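Side-chain contacts in Lysine/ornithine decarboxylase (Selenomonas ruminantium, PDB 5GJO), which decarboxylates L-lysine and L-ornithine with similar efficiency, giving cadaverine and putrescine, as a homodimer that uses pyridoxal 5'-phosphate: residues Gly274-Thr277 with Pro282-Ile285; Ile19-Leu24 with Ile285-Ile290. The protein carries 2 engineered substitutions. All blocks are in the same frame, centred on the assembly; numbering follows the deposited sequence.

Contact 1 of 2, residues Gly274-Thr277 with Pro282-Ile285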
loop_
_atom_site.group_PDB
_atom_site.type_symbol
_atom_site.label_atom_id
_atom_site.label_comp_id
_atom_site.label_asym_id
_atom_site.label_seq_id
_atom_site.Cartn_x
_atom_site.Cartn_y
_atom_site.Cartn_z
ATOM N N GLY A 274 4.771 -7.872 20.880
ATOM C CA GLY A 274 6.137 -8.006 21.393
ATOM C C GLY A 274 6.601 -6.730 22.056
ATOM O O GLY A 274 6.120 -5.623 21.745
ATOM N N THR A 275 7.516 -6.887 23.016
ATOM C CA THR A 275 8.217 -5.780 23.610
ATOM C C THR A 275 9.725 -5.934 23.391
ATOM O O THR A 275 10.240 -7.047 23.109
ATOM C CB THR A 275 8.005 -5.689 25.103
ATOM O OG1 THR A 275 8.499 -6.888 25.745
ATOM C CG2 THR A 275 6.489 -5.564 25.431
ATOM N N LYS A 276 10.428 -4.815 23.478
ATOM C CA LYS A 276 11.876 -4.788 23.551
ATOM C C LYS A 276 12.220 -3.806 24.660
ATOM O O LYS A 276 12.144 -2.627 24.463
ATOM C CB LYS A 276 12.459 -4.356 22.214
ATOM C CG LYS A 276 12.022 -5.237 21.066
ATOM C CD LYS A 276 12.412 -4.686 19.724
ATOM C CE LYS A 276 11.928 -5.573 18.593
ATOM N NZ LYS A 276 12.038 -7.039 18.816
ATOM N N THR A 277 12.580 -4.319 25.825
ATOM C CA THR A 277 12.852 -3.462 26.976
ATOM C C THR A 277 14.318 -3.091 27.171
ATOM O O THR A 277 14.650 -2.301 28.065
ATOM C CB THR A 277 12.347 -4.107 28.274
ATOM O OG1 THR A 277 12.992 -5.380 28.439
ATOM C CG2 THR A 277 10.830 -4.301 28.239
ATOM N N PRO A 282 11.922 1.877 25.366
ATOM C CA PRO A 282 11.309 0.622 25.025
ATOM C C PRO A 282 10.675 0.645 23.646
ATOM O O PRO A 282 10.188 1.721 23.194
ATOM C CB PRO A 282 10.207 0.457 26.048
ATOM C CG PRO A 282 10.128 1.669 26.823
ATOM C CD PRO A 282 11.207 2.597 26.399
ATOM N N TRP A 283 10.580 -0.524 23.024
ATOM C CA TRP A 283 9.813 -0.706 21.777
ATOM C C TRP A 283 8.645 -1.609 22.043
ATOM O O TRP A 283 8.723 -2.611 22.784
ATOM C CB TRP A 283 10.590 -1.336 20.675
ATOM C CG TRP A 283 11.628 -0.494 20.017
ATOM C CD1 TRP A 283 12.615 0.241 20.629
ATOM C CD2 TRP A 283 11.840 -0.324 18.601
ATOM N NE1 TRP A 283 13.370 0.909 19.675
ATOM C CE2 TRP A 283 12.961 0.515 18.434
ATOM C CE3 TRP A 283 11.195 -0.792 17.464
ATOM C CZ2 TRP A 283 13.390 0.941 17.169
ATOM C CZ3 TRP A 283 11.611 -0.357 16.233
ATOM C CH2 TRP A 283 12.732 0.466 16.084
ATOM N N TYR A 284 7.556 -1.304 21.378
ATOM C CA TYR A 284 6.419 -2.158 21.332
ATOM C C TYR A 284 6.088 -2.470 19.880
ATOM O O TYR A 284 5.964 -1.547 19.064
ATOM C CB TYR A 284 5.225 -1.438 21.923
ATOM C CG TYR A 284 5.540 -1.002 23.328
ATOM C CD1 TYR A 284 5.701 -1.970 24.303
ATOM C CD2 TYR A 284 5.695 0.326 23.666
ATOM C CE1 TYR A 284 6.044 -1.627 25.587
ATOM C CE2 TYR A 284 5.964 0.709 25.002
ATOM C CZ TYR A 284 6.170 -0.297 25.926
ATOM O OH TYR A 284 6.399 -0.048 27.236
ATOM N N ILE A 285 5.884 -3.758 19.617
ATOM C CA ILE A 285 5.497 -4.241 18.303
ATOM C C ILE A 285 4.014 -4.515 18.302
ATOM O O ILE A 285 3.509 -5.254 19.146
ATOM C CB ILE A 285 6.269 -5.527 17.911
ATOM C CG1 ILE A 285 7.757 -5.212 17.896
ATOM C CG2 ILE A 285 5.849 -5.972 16.516
ATOM C CD1 ILE A 285 8.155 -4.036 17.082
#

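Contact 2 of 2, residues Ile19-Leu24 with Ile285-Ile290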
loop_
_atom_site.group_PDB
_atom_site.type_symbol
_atom_site.label_atom_id
_atom_site.label_comp_id
_atom_site.label_asym_id
_atom_site.label_seq_id
_atom_site.Cartn_x
_atom_site.Cartn_y
_atom_site.Cartn_z
ATOM N N ILE A 19 -13.091 -10.480 19.344
ATOM C CA ILE A 19 -12.623 -10.342 17.986
ATOM C C ILE A 19 -11.102 -10.241 17.932
ATOM O O ILE A 19 -10.545 -9.369 18.534
ATOM C CB ILE A 19 -13.207 -9.054 17.367
ATOM C CG1 ILE A 19 -14.735 -9.012 17.472
ATOM C CG2 ILE A 19 -12.765 -8.882 15.934
ATOM C CD1 ILE A 19 -15.317 -7.641 17.253
ATOM N N PRO A 20 -10.438 -11.094 17.163
ATOM C CA PRO A 20 -8.988 -10.974 17.112
ATOM C C PRO A 20 -8.485 -9.692 16.475
ATOM O O PRO A 20 -8.940 -9.281 15.408
ATOM C CB PRO A 20 -8.521 -12.140 16.204
ATOM C CG PRO A 20 -9.719 -12.894 15.831
ATOM C CD PRO A 20 -10.969 -12.171 16.268
ATOM N N THR A 21 -7.523 -9.090 17.122
ATOM C CA THR A 21 -6.874 -7.912 16.619
ATOM C C THR A 21 -5.987 -8.242 15.445
ATOM O O THR A 21 -5.459 -9.367 15.401
ATOM C CB THR A 21 -6.056 -7.217 17.706
ATOM O OG1 THR A 21 -5.117 -8.111 18.292
ATOM C CG2 THR A 21 -6.955 -6.651 18.755
ATOM N N PRO A 22 -5.678 -7.280 14.580
ATOM C CA PRO A 22 -6.209 -5.932 14.580
ATOM C C PRO A 22 -7.584 -5.897 13.905
ATOM O O PRO A 22 -7.909 -6.675 12.954
ATOM C CB PRO A 22 -5.199 -5.201 13.704
ATOM C CG PRO A 22 -4.751 -6.280 12.740
ATOM C CD PRO A 22 -4.719 -7.500 13.509
ATOM N N PHE A 23 -8.392 -4.933 14.291
ATOM C CA PHE A 23 -9.612 -4.618 13.585
ATOM C C PHE A 23 -9.970 -3.191 13.713
ATOM O O PHE A 23 -9.603 -2.543 14.740
ATOM C CB PHE A 23 -10.753 -5.512 14.100
ATOM C CG PHE A 23 -11.029 -5.397 15.584
ATOM C CD1 PHE A 23 -11.958 -4.498 16.080
ATOM C CD2 PHE A 23 -10.381 -6.226 16.465
ATOM C CE1 PHE A 23 -12.177 -4.425 17.465
ATOM C CE2 PHE A 23 -10.618 -6.159 17.816
ATOM C CZ PHE A 23 -11.480 -5.223 18.287
ATOM N N LEU A 24 -10.713 -2.695 12.727
ATOM C CA LEU A 24 -11.320 -1.378 12.789
ATOM C C LEU A 24 -12.719 -1.469 13.311
ATOM O O LEU A 24 -13.419 -2.457 13.050
ATOM C CB LEU A 24 -11.350 -0.727 11.425
ATOM C CG LEU A 24 -9.957 -0.448 10.811
ATOM C CD1 LEU A 24 -10.044 -0.350 9.329
ATOM C CD2 LEU A 24 -9.335 0.825 11.330
ATOM N N ILE A 285 5.884 -3.758 19.617
ATOM C CA ILE A 285 5.497 -4.241 18.303
ATOM C C ILE A 285 4.014 -4.515 18.302
ATOM O O ILE A 285 3.509 -5.254 19.146
ATOM C CB ILE A 285 6.269 -5.527 17.911
ATOM C CG1 ILE A 285 7.757 -5.212 17.896
ATOM C CG2 ILE A 285 5.849 -5.972 16.516
ATOM C CD1 ILE A 285 8.155 -4.036 17.082
ATOM N N LEU A 286 3.300 -3.849 17.376
ATOM C CA LEU A 286 1.833 -4.011 17.228
ATOM C C LEU A 286 1.459 -4.974 16.119
ATOM O O LEU A 286 2.279 -5.217 15.298
ATOM C CB LEU A 286 1.165 -2.641 16.928
ATOM C CG LEU A 286 1.524 -1.548 17.968
ATOM C CD1 LEU A 286 0.847 -0.258 17.550
ATOM C CD2 LEU A 286 1.048 -1.995 19.328
ATOM N N ASP A 287 0.228 -5.517 16.141
ATOM C CA ASP A 287 -0.244 -6.367 15.114
ATOM C C ASP A 287 -0.855 -5.696 13.894
ATOM O O ASP A 287 -1.280 -6.414 12.971
ATOM C CB ASP A 287 -1.034 -7.572 15.620
ATOM C CG ASP A 287 -2.327 -7.205 16.371
ATOM O OD1 ASP A 287 -2.807 -6.055 16.324
ATOM O OD2 ASP A 287 -2.901 -8.142 17.011
ATOM N N GLU A 288 -0.776 -4.396 13.832
ATOM C CA GLU A 288 -1.092 -3.602 12.675
ATOM C C GLU A 288 0.033 -2.625 12.419
ATOM O O GLU A 288 0.582 -2.052 13.358
ATOM C CB GLU A 288 -2.438 -2.888 12.796
ATOM C CG GLU A 288 -2.938 -2.199 11.515
ATOM C CD GLU A 288 -3.510 -3.115 10.435
ATOM O OE1 GLU A 288 -4.034 -2.559 9.452
ATOM O OE2 GLU A 288 -3.485 -4.387 10.597
ATOM N N GLY A 289 0.343 -2.351 11.170
ATOM C CA GLY A 289 1.501 -1.443 10.873
ATOM C C GLY A 289 1.350 -0.670 9.552
ATOM O O GLY A 289 0.232 -0.483 8.978
ATOM N N ILE A 290 2.498 -0.239 9.049
ATOM C CA ILE A 290 2.594 0.703 7.943
ATOM C C ILE A 290 2.169 0.097 6.608
ATOM O O ILE A 290 1.819 0.850 5.685
ATOM C CB ILE A 290 3.992 1.302 7.879
ATOM C CG1 ILE A 290 3.943 2.665 7.169
ATOM C CG2 ILE A 290 4.945 0.340 7.170
ATOM C CD1 ILE A 290 5.167 3.494 7.349
#

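Contact 1 of 2, residues Gly274-Thr277 with Pro282-Ile285
Pro282 meets Lys276 where strands 266-276 and 283-286 of an antiparallel beta hairpin come together: its CA lies 3.4 Å from Lys276 O in a CA-H...O contact, with CB a little farther from the same oxygen. Trp283 follows in a hydrogen-bonded pair with Lys276, giving N-H to Lys276 O (3.0 Å) and taking Lys276 N-H on its own O (2.9 Å). On this face of the sheet Trp283 CB is touched by both CB and CD of Lys276, while the indole leads away from the partner strand. The lysine chain runs extended as far as CE and bends only at its last torsion (chi4 -40°); its NZ forms a salt bridge with Asp117 of the second subunit. Tyr284, in the non-hydrogen-bonded pair with Thr275, points to the other face. Thr275 CG2 meets the edge of the Tyr284 ring in its plane, 3.8 Å from Tyr284 CD1, and the phenol OH is hydrogen-bonded to Leu339 N. Ile285 returns to the lysine face opposite Gly274; the bond from Ile285 N to Gly274 O is 2.8 Å long and nearly straight (177°), whereas the return bond from Gly274 N to Ile285 O is weak. The backbone thus supplies the polar bonding of the ladder and carbon contacts line its two faces, leaving the lysine charge to be paired across the dimer interface.

Contact 2 of 2, residues Ile19-Leu24 with Ile285-Ile290
Thr21 OG1 donates a short hydrogen bond of 2.6 Å to Asp287 OD2, which receives it on its syn lone pair. The bond joins the loop leading into strand 23-26 to the loop after strand 283-286, two strands that both pair with strand 266-276 in the beta domain accompanying the PLP-binding barrel. A cis peptide bond joins Thr21 to Pro22, whose ring is met from two directions. Asp287 OD1 stands over one face, 3.6 Å from Pro22 CB, and Pro22 CD is 3.6 Å from Asp287 O. The Glu288 side chain crosses the ring at about a right angle, with Pro22 CB 3.7 Å from Glu288 CB; its bend at the second torsion (chi2 76°) brings Glu288 OE2 up to the rim of the ring, 3.1 Å from Pro22 CG. The second shell comes largely from the central strand: OD1 of Asp287 accepts a hydrogen bond from Ser271 N and makes another with Thr270 OG1, while Thr21 OG1 also pairs with Ser271 OG. Both carboxylate oxygens are therefore held, which should fix the rotation of this buried group and probably favours its ionised form. Arg101 of the second subunit packs on Pro22 from across the dimer interface. Glu288 OE1 is hydrogen-bonded to Cys293 N.

Overall arrangement
Both contacts use strand 283-286 and share Ile285 in their ranges, though it touches the partner segment only in contact 1. Their centres are about 15 Å apart, and strand 266-276 forms one side of contact 1 and supplies the second shell of contact 2. Contact 1 is partly buried and local, a hairpin whose segments lie five residues apart and are bonded through the backbone. Contact 2 is more deeply buried and joins segments 261 residues apart, relying on a side-chain hydrogen bond and proline packing instead of a strand ladder. The lysine of contact 1 has an acidic partner on the second subunit; the aspartate of contact 2 is met by hydroxyls and a backbone N-H of its own chain.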